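Local coordinates for protein ethylbenzene dehydrogenase alpha-subunit (PDB 2IVF) that belongs to the molybdopterin oxidoreductase family and carries molybdenum, two pterin dinucleotide cofactors and an iron-sulfur cluster, at residues N135-G139 with D140-K144; V150-R153 with G154-K157. One frame throughout, in Å; residues are numbered along the deposited sequence.

Contact 1 (N135-G139 with D140-K144); sequences NNLYG and DERVK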
# COMPACT_ATOMS: atom_id res chain seq x y z
N ASN A 135 9.10 -7.46 8.97
CA ASN A 135 10.28 -6.69 8.62
C ASN A 135 10.32 -5.37 9.34
O ASN A 135 11.40 -4.89 9.66
CB ASN A 135 10.32 -6.48 7.12
CG ASN A 135 10.45 -7.79 6.41
OD1 ASN A 135 11.50 -8.43 6.47
ND2 ASN A 135 9.34 -8.29 5.86
N ASN A 136 9.15 -4.81 9.62
CA ASN A 136 9.09 -3.60 10.43
C ASN A 136 9.62 -3.84 11.84
O ASN A 136 10.34 -3.01 12.41
CB ASN A 136 7.67 -3.07 10.52
CG ASN A 136 7.21 -2.40 9.25
OD1 ASN A 136 7.04 -3.07 8.25
ND2 ASN A 136 6.96 -1.08 9.30
N LEU A 137 9.23 -4.96 12.41
CA LEU A 137 9.62 -5.28 13.78
C LEU A 137 11.13 -5.44 13.97
O LEU A 137 11.62 -5.32 15.07
CB LEU A 137 8.89 -6.54 14.23
CG LEU A 137 7.38 -6.46 14.29
CD1 LEU A 137 6.83 -7.83 14.83
CD2 LEU A 137 6.88 -5.28 15.10
N TYR A 138 11.87 -5.74 12.92
CA TYR A 138 13.32 -5.88 13.06
C TYR A 138 14.06 -4.86 12.22
O TYR A 138 15.26 -4.98 12.04
CB TYR A 138 13.73 -7.34 12.79
CG TYR A 138 12.81 -8.19 13.66
CD1 TYR A 138 13.05 -8.30 15.04
CD2 TYR A 138 11.64 -8.80 13.12
CE1 TYR A 138 12.18 -9.03 15.85
CE2 TYR A 138 10.76 -9.51 13.90
CZ TYR A 138 11.03 -9.62 15.28
OH TYR A 138 10.19 -10.29 16.10
N GLY A 139 13.37 -3.79 11.83
CA GLY A 139 13.97 -2.81 10.95
C GLY A 139 14.69 -1.69 11.65
O GLY A 139 14.39 -1.35 12.81
N ASP A 140 15.64 -1.08 10.94
CA ASP A 140 16.46 -0.04 11.51
C ASP A 140 15.72 1.27 11.69
O ASP A 140 16.30 2.25 12.13
CB ASP A 140 17.67 0.20 10.64
CG ASP A 140 18.69 -0.92 10.77
OD1 ASP A 140 18.76 -1.54 11.83
OD2 ASP A 140 19.42 -1.14 9.80
N GLU A 141 14.45 1.30 11.30
CA GLU A 141 13.64 2.49 11.57
C GLU A 141 13.19 2.55 13.00
O GLU A 141 12.64 3.55 13.43
CB GLU A 141 12.42 2.53 10.67
CG GLU A 141 11.44 1.34 10.87
CD GLU A 141 11.61 0.26 9.82
OE1 GLU A 141 12.76 -0.27 9.68
OE2 GLU A 141 10.58 -0.07 9.15
N ARG A 142 13.38 1.47 13.77
CA ARG A 142 12.79 1.44 15.10
C ARG A 142 13.58 2.19 16.15
O ARG A 142 14.80 2.10 16.19
CB ARG A 142 12.65 0.01 15.58
CG ARG A 142 11.69 -0.77 14.81
CD ARG A 142 11.35 -2.05 15.57
NE ARG A 142 10.48 -1.75 16.70
CZ ARG A 142 9.78 -2.66 17.37
NH1 ARG A 142 9.85 -3.92 17.03
NH2 ARG A 142 9.00 -2.28 18.39
N VAL A 143 12.85 2.89 17.00
CA VAL A 143 13.38 3.42 18.22
C VAL A 143 13.02 2.45 19.36
O VAL A 143 11.87 2.03 19.52
CB VAL A 143 12.92 4.84 18.41
CG1 VAL A 143 13.43 5.65 17.24
CG2 VAL A 143 11.42 4.96 18.43
N LYS A 144 14.06 2.02 20.07
CA LYS A 144 13.97 0.96 21.06
C LYS A 144 14.33 1.43 22.46
O LYS A 144 14.10 0.70 23.44
CB LYS A 144 14.87 -0.22 20.63
CG LYS A 144 14.30 -1.03 19.46
CD LYS A 144 15.19 -2.25 19.00
CE LYS A 144 16.67 -1.99 19.00
NZ LYS A 144 17.47 -3.18 18.52
O HOH W 1 18.12 -4.85 11.11
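Arg142 lays its side chain alongside Leu137, both pointing the same way, and CD2 of Leu137 is 3.8 Å from NH1 of Arg142. The two meet where the short helix 134-137 gives way to a type I beta turn running from Gly139 to Arg142. The turn is closed by Arg142 N, which donates to Gly139 O at 3.1 Å. The arginine then reaches back over the helix end. Its chain bends at chi3 (74°), which brings NH1 to Leu137 O at 3.0 Å in a fairly straight bond (161°). The carbonyl oxygen lies at the guanidinium edge, in its plane. CD of Arg142 also rests 3.5 Å from Asn136 O. NH1 has a second partner, a salt bridge to Glu657, so two acceptors probably limit the rotation of the guanidinium.

The side chain of Glu141 folds back on Gly139. CG sits between the backbone N and the carbonyl carbon (chi1 62°), and the chain bends at chi2. This puts the carboxylate close to Gly139, where there is no side chain to block it. Its OE2 accepts a hydrogen bond from Asn861. Asp140 faces the beta-subunit, where it packs on His99 of that chain. A water donates to Tyr138 O at 3.0 Å and, weakly, to Asp140 OD1 at 3.4 Å.

Contact 2 (V150-R153 with G154-K157); sequences VGKR and GEGK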
# COMPACT_ATOMS: atom_id res chain seq x y z
N VAL A 150 20.35 15.98 21.87
CA VAL A 150 21.64 16.50 22.20
C VAL A 150 21.98 17.79 21.46
O VAL A 150 22.53 18.70 22.06
CB VAL A 150 22.72 15.43 21.95
CG1 VAL A 150 24.13 16.05 21.97
CG2 VAL A 150 22.62 14.37 23.05
N GLY A 151 21.68 17.86 20.16
CA GLY A 151 21.95 19.07 19.38
C GLY A 151 20.71 19.96 19.33
O GLY A 151 19.94 20.02 20.30
N LYS A 152 20.54 20.65 18.22
CA LYS A 152 19.35 21.45 17.96
C LYS A 152 18.26 20.50 17.56
O LYS A 152 18.53 19.36 17.17
CB LYS A 152 19.58 22.39 16.77
CG LYS A 152 20.69 23.35 16.91
CD LYS A 152 20.49 24.28 18.07
CE LYS A 152 21.41 25.49 17.96
NZ LYS A 152 21.49 26.32 19.22
N ARG A 153 17.02 20.96 17.64
CA ARG A 153 15.92 20.14 17.12
C ARG A 153 16.13 19.85 15.64
O ARG A 153 16.36 20.77 14.83
CB ARG A 153 14.58 20.82 17.35
CG ARG A 153 14.17 20.88 18.83
CD ARG A 153 13.00 21.82 19.10
NE ARG A 153 12.51 21.68 20.48
CZ ARG A 153 11.74 22.57 21.10
NH1 ARG A 153 11.36 23.70 20.52
NH2 ARG A 153 11.37 22.33 22.34
N GLY A 154 16.07 18.56 15.30
CA GLY A 154 16.25 18.14 13.92
C GLY A 154 17.67 17.89 13.48
O GLY A 154 17.90 17.57 12.32
N GLU A 155 18.65 18.08 14.36
CA GLU A 155 20.04 17.96 13.97
C GLU A 155 20.52 16.52 13.85
O GLU A 155 21.58 16.26 13.26
CB GLU A 155 20.91 18.71 14.98
CG GLU A 155 22.30 18.89 14.47
CD GLU A 155 23.10 19.87 15.26
OE1 GLU A 155 22.70 20.25 16.39
OE2 GLU A 155 24.17 20.23 14.74
N GLY A 156 19.78 15.60 14.47
CA GLY A 156 20.07 14.17 14.40
C GLY A 156 21.13 13.73 15.38
O GLY A 156 21.92 12.80 15.11
N LYS A 157 21.19 14.44 16.51
CA LYS A 157 22.08 14.11 17.60
C LYS A 157 21.26 13.72 18.82
O LYS A 157 20.51 14.54 19.40
CB LYS A 157 23.01 15.30 17.93
CG LYS A 157 23.93 15.79 16.79
CD LYS A 157 24.93 16.83 17.33
CE LYS A 157 25.83 17.38 16.24
NZ LYS A 157 26.82 18.33 16.79
O HOH W 2 19.88 16.90 17.88
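Lys152 O is gripped by two donors, the backbone N of Glu155 at 3.1 Å and a water at 2.9 Å. The bond from Glu155 N closes a type II beta turn, Lys152 to Glu155, at the tip of the hairpin loop between strands 147-149 and 158-160. Gly154 takes the third position of this turn with a positive phi of 87°, a conformation that glycine takes easily.

Glu155 bonds to the opposite arm twice. Besides its backbone N, its carboxylate reaches Lys152 N: OE1 accepts at 2.9 Å, nearly straight at 168°, through its anti lone pair. CG lies anti to the backbone N (chi1 -167°) and the chain runs on extended, carrying OE1 across to the other arm. There it also meets Gly151 CA at 3.3 Å, where the glycine leaves room for it. OE2 makes a long salt bridge to Lys157 NZ at 3.9 Å.

Farther from the tip, Val150 N donates to Lys157 O at 2.9 Å. Beside this bond, CB of Val150 is 4.0 Å from CB of Lys157. The water held by Lys152 O also accepts from Lys157 N and, weakly, from Gly151 N, so it bridges the two arms inside the loop.

Arg153 extends away from the turn to form a salt bridge with Asp647. At the tip, Gly154 O accepts from Gln109 of the beta-subunit. Glu155 and Gly156 make backbone hydrogen bonds to that chain. The carboxylate of Glu155 thus accepts one backbone N-H and lies near one lysine through a long salt bridge. It probably helps to offset the charge of the two lysines, Lys157 more directly than Lys152, whose NZ is 6.8 Å from Glu155 OE1.

In the fold
Contact 1 and contact 2 follow one another along the chain, and strand 147-149 lies between them. Their centres are about 21 Å apart and their nearest atoms about 11 Å apart, so they do not touch. Both lie on the same side of the subunit's centre, and both meet the beta-subunit. Contact 1 is nearer the cofactors: the side chain of Glu141 is about 7 Å from the bound guanylate pterin cofactor MD1, and that of Asn136 about 9 Å from the iron-sulfur cluster. Contact 2 is a surface hairpin at the edge of the mixed sheet, joining strand 158-160, the outermost strand within this chain, to strand 147-149.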